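Local coordinates for putative cell adhesion protein (PDB 3LIU), which is a putative fimbrillin of the FimA/Mfa1 family that probably serves as a building block of adhesive pili on the bacterial surface, at residues A[41-49]-A[58-66]. Sequence-based numbering, arbitrary orientation.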
loop_
_atom_site.group_PDB
_atom_site.type_symbol
_atom_site.label_atom_id
_atom_site.label_comp_id
_atom_site.label_asym_id
_atom_site.label_seq_id
_atom_site.Cartn_x
_atom_site.Cartn_y
_atom_site.Cartn_z
ATOM N N ALA A 41 -3.948 10.544 6.490
ATOM C CA ALA A 41 -4.578 11.400 5.495
ATOM C C ALA A 41 -3.810 12.707 5.289
ATOM O O ALA A 41 -4.240 13.557 4.506
ATOM C CB ALA A 41 -6.067 11.712 5.890
ATOM N N ASP A 42 -2.688 12.904 5.981
ATOM C CA ASP A 42 -1.980 14.186 5.837
ATOM C C ASP A 42 -1.488 14.403 4.369
ATOM O O ASP A 42 -0.996 13.475 3.730
ATOM C CB ASP A 42 -0.760 14.301 6.764
ATOM C CG ASP A 42 -1.114 14.355 8.248
ATOM O OD1 ASP A 42 -2.302 14.466 8.621
ATOM O OD2 ASP A 42 -0.157 14.272 9.044
ATOM N N VAL A 43 -1.607 15.647 3.902
ATOM C CA VAL A 43 -1.074 16.124 2.647
ATOM C C VAL A 43 -0.145 17.240 2.986
ATOM O O VAL A 43 -0.569 18.338 3.313
ATOM C CB VAL A 43 -2.197 16.596 1.736
ATOM C CG1 VAL A 43 -1.644 17.282 0.509
ATOM C CG2 VAL A 43 -3.112 15.371 1.401
ATOM N N ASN A 44 1.143 16.964 2.951
ATOM C CA ASN A 44 2.150 17.964 3.350
ATOM C C ASN A 44 2.737 18.710 2.156
ATOM O O ASN A 44 2.918 19.916 2.171
ATOM C CB ASN A 44 3.261 17.226 4.078
ATOM C CG ASN A 44 2.766 16.528 5.288
ATOM O OD1 ASN A 44 2.005 17.097 6.054
ATOM N ND2 ASN A 44 3.204 15.290 5.492
ATOM N N THR A 45 3.032 17.970 1.096
ATOM C CA THR A 45 3.588 18.566 -0.120
ATOM C C THR A 45 2.761 18.068 -1.279
ATOM O O THR A 45 2.213 16.961 -1.214
ATOM C CB THR A 45 5.079 18.181 -0.377
ATOM O OG1 THR A 45 5.185 16.767 -0.592
ATOM C CG2 THR A 45 6.019 18.615 0.770
ATOM N N LEU A 46 2.696 18.884 -2.326
ATOM C CA LEU A 46 2.147 18.478 -3.620
ATOM C C LEU A 46 3.160 18.695 -4.736
ATOM O O LEU A 46 3.745 19.792 -4.881
ATOM C CB LEU A 46 0.871 19.246 -3.948
ATOM C CG LEU A 46 -0.271 18.893 -2.995
ATOM C CD1 LEU A 46 -1.431 19.846 -3.257
ATOM C CD2 LEU A 46 -0.726 17.468 -3.187
ATOM N N THR A 47 3.371 17.639 -5.516
ATOM C CA THR A 47 4.151 17.722 -6.750
ATOM C C THR A 47 3.192 17.631 -7.900
ATOM O O THR A 47 2.417 16.687 -7.982
ATOM C CB THR A 47 5.180 16.582 -6.853
ATOM O OG1 THR A 47 6.051 16.635 -5.722
ATOM C CG2 THR A 47 6.012 16.710 -8.121
ATOM N N VAL A 48 3.244 18.612 -8.785
ATOM C CA VAL A 48 2.337 18.730 -9.922
ATOM C C VAL A 48 3.159 18.627 -11.210
ATOM O O VAL A 48 4.180 19.314 -11.392
ATOM C CB VAL A 48 1.579 20.063 -9.871
ATOM C CG1 VAL A 48 0.635 20.215 -11.071
ATOM C CG2 VAL A 48 0.809 20.211 -8.522
ATOM N N GLY A 49 2.746 17.729 -12.084
ATOM C CA GLY A 49 3.377 17.607 -13.394
ATOM C C GLY A 49 2.385 18.083 -14.422
ATOM O O GLY A 49 1.249 17.544 -14.493
ATOM N N VAL A 58 6.097 21.323 -17.376
ATOM C CA VAL A 58 6.416 22.064 -16.173
ATOM C C VAL A 58 6.074 21.189 -14.988
ATOM O O VAL A 58 4.914 20.750 -14.842
ATOM C CB VAL A 58 5.624 23.378 -16.074
ATOM C CG1 VAL A 58 6.078 24.178 -14.880
ATOM C CG2 VAL A 58 5.836 24.226 -17.338
ATOM N N ILE A 59 7.068 20.916 -14.150
ATOM C CA ILE A 59 6.876 20.118 -12.922
ATOM C C ILE A 59 7.416 20.873 -11.732
ATOM O O ILE A 59 8.505 21.431 -11.813
ATOM C CB ILE A 59 7.617 18.768 -12.970
ATOM C CG1 ILE A 59 7.186 17.956 -14.212
ATOM C CG2 ILE A 59 7.376 17.961 -11.645
ATOM C CD1 ILE A 59 8.232 17.751 -15.235
ATOM N N TYR A 60 6.664 20.903 -10.637
ATOM C CA TYR A 60 7.061 21.643 -9.453
ATOM C C TYR A 60 6.505 21.022 -8.200
ATOM O O TYR A 60 5.506 20.294 -8.239
ATOM C CB TYR A 60 6.598 23.096 -9.524
ATOM C CG TYR A 60 5.118 23.249 -9.752
ATOM C CD1 TYR A 60 4.585 23.107 -11.022
ATOM C CD2 TYR A 60 4.250 23.556 -8.709
ATOM C CE1 TYR A 60 3.212 23.271 -11.260
ATOM C CE2 TYR A 60 2.864 23.714 -8.943
ATOM C CZ TYR A 60 2.372 23.544 -10.229
ATOM O OH TYR A 60 1.046 23.680 -10.514
ATOM N N THR A 61 7.128 21.354 -7.076
ATOM C CA THR A 61 6.696 20.868 -5.754
ATOM C C THR A 61 6.599 22.044 -4.791
ATOM O O THR A 61 7.508 22.871 -4.722
ATOM C CB THR A 61 7.642 19.799 -5.157
ATOM O OG1 THR A 61 7.661 18.642 -5.992
ATOM C CG2 THR A 61 7.150 19.329 -3.727
ATOM N N LYS A 62 5.493 22.115 -4.074
ATOM C CA LYS A 62 5.232 23.152 -3.092
ATOM C C LYS A 62 4.573 22.535 -1.880
ATOM O O LYS A 62 4.035 21.413 -1.914
ATOM C CB LYS A 62 4.304 24.247 -3.645
ATOM C CG LYS A 62 4.893 24.950 -4.889
ATOM C CD LYS A 62 4.077 26.100 -5.416
ATOM C CE LYS A 62 4.931 26.927 -6.414
ATOM N NZ LYS A 62 4.078 27.666 -7.374
ATOM N N ASP A 63 4.659 23.258 -0.782
ATOM C CA ASP A 63 3.959 22.852 0.433
ATOM C C ASP A 63 2.496 23.096 0.177
ATOM O O ASP A 63 2.113 24.107 -0.486
ATOM C CB ASP A 63 4.467 23.645 1.657
ATOM C CG ASP A 63 5.835 23.179 2.108
ATOM O OD1 ASP A 63 6.303 22.113 1.661
ATOM O OD2 ASP A 63 6.459 23.875 2.914
ATOM N N ALA A 64 1.681 22.159 0.651
ATOM C CA ALA A 64 0.234 22.253 0.494
ATOM C C ALA A 64 -0.264 23.300 1.504
ATOM O O ALA A 64 0.111 23.246 2.662
ATOM C CB ALA A 64 -0.426 20.896 0.736
ATOM N N THR A 65 -1.044 24.274 1.037
ATOM C CA THR A 65 -1.586 25.292 1.932
ATOM C C THR A 65 -2.991 24.872 2.399
ATOM O O THR A 65 -3.837 24.443 1.618
ATOM C CB THR A 65 -1.593 26.696 1.296
ATOM O OG1 THR A 65 -2.258 26.649 0.037
ATOM C CG2 THR A 65 -0.153 27.216 1.085
ATOM N N PRO A 66 -3.236 24.968 3.722
ATOM C CA PRO A 66 -4.533 24.532 4.234
ATOM C C PRO A 66 -5.639 25.513 3.938
ATOM O O PRO A 66 -5.419 26.705 3.855
ATOM C CB PRO A 66 -4.300 24.445 5.743
ATOM C CG PRO A 66 -3.271 25.457 5.987
ATOM C CD PRO A 66 -2.340 25.376 4.815
#
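L46 and V48 pair with K62 and Y60 through reciprocal backbone hydrogen bonds, as expected of antiparallel strands; consecutive in the chain, 45-52 and 57-66 form a β-hairpin, and over 45-49 and 58-63 the N-to-C directions differ by 170°. L46 N reaches K62 O at 2.9 Å, and V48 N meets Y60 O at the same 2.9 Å; the return bonds, K62 N to L46 O and Y60 N to V48 O, are both 3.0 Å. Beyond D63 the pairing continues differently: A64 N bonds to N44 O at 3.0 Å, but from well above the carbonyl plane, as the chain bends out of the regular strand.

Among side chains, the polar link is T47 OG1 to T61 OG1 at 2.6 Å, within a non-hydrogen-bonded backbone pair. Both hydroxyls stand anti to their own carbonyl carbon, which turns them to one another on the face covered by helix 94-101.

The apolar contacts of V48 and Y60 occupy the other face. Y60 CG sits between its backbone N and carbonyl carbon (chi1 55°), swinging the ring across to V48, whose CB lies 4.0 Å from the ring centroid and 26° off its normal, a CH-π contact displaced toward the phenol end. Were Y60 cut back to an alanine, V48 would probably lose its aromatic partner and a gap would be likely to open beside V74 of strand 71-80. Farther along, A64 CB packs 3.8 Å from V43 CG1.

The backbone thus sets the register, while a hydroxyl pair and an aromatic contact fasten opposite faces of the hairpin in this FimA-family region.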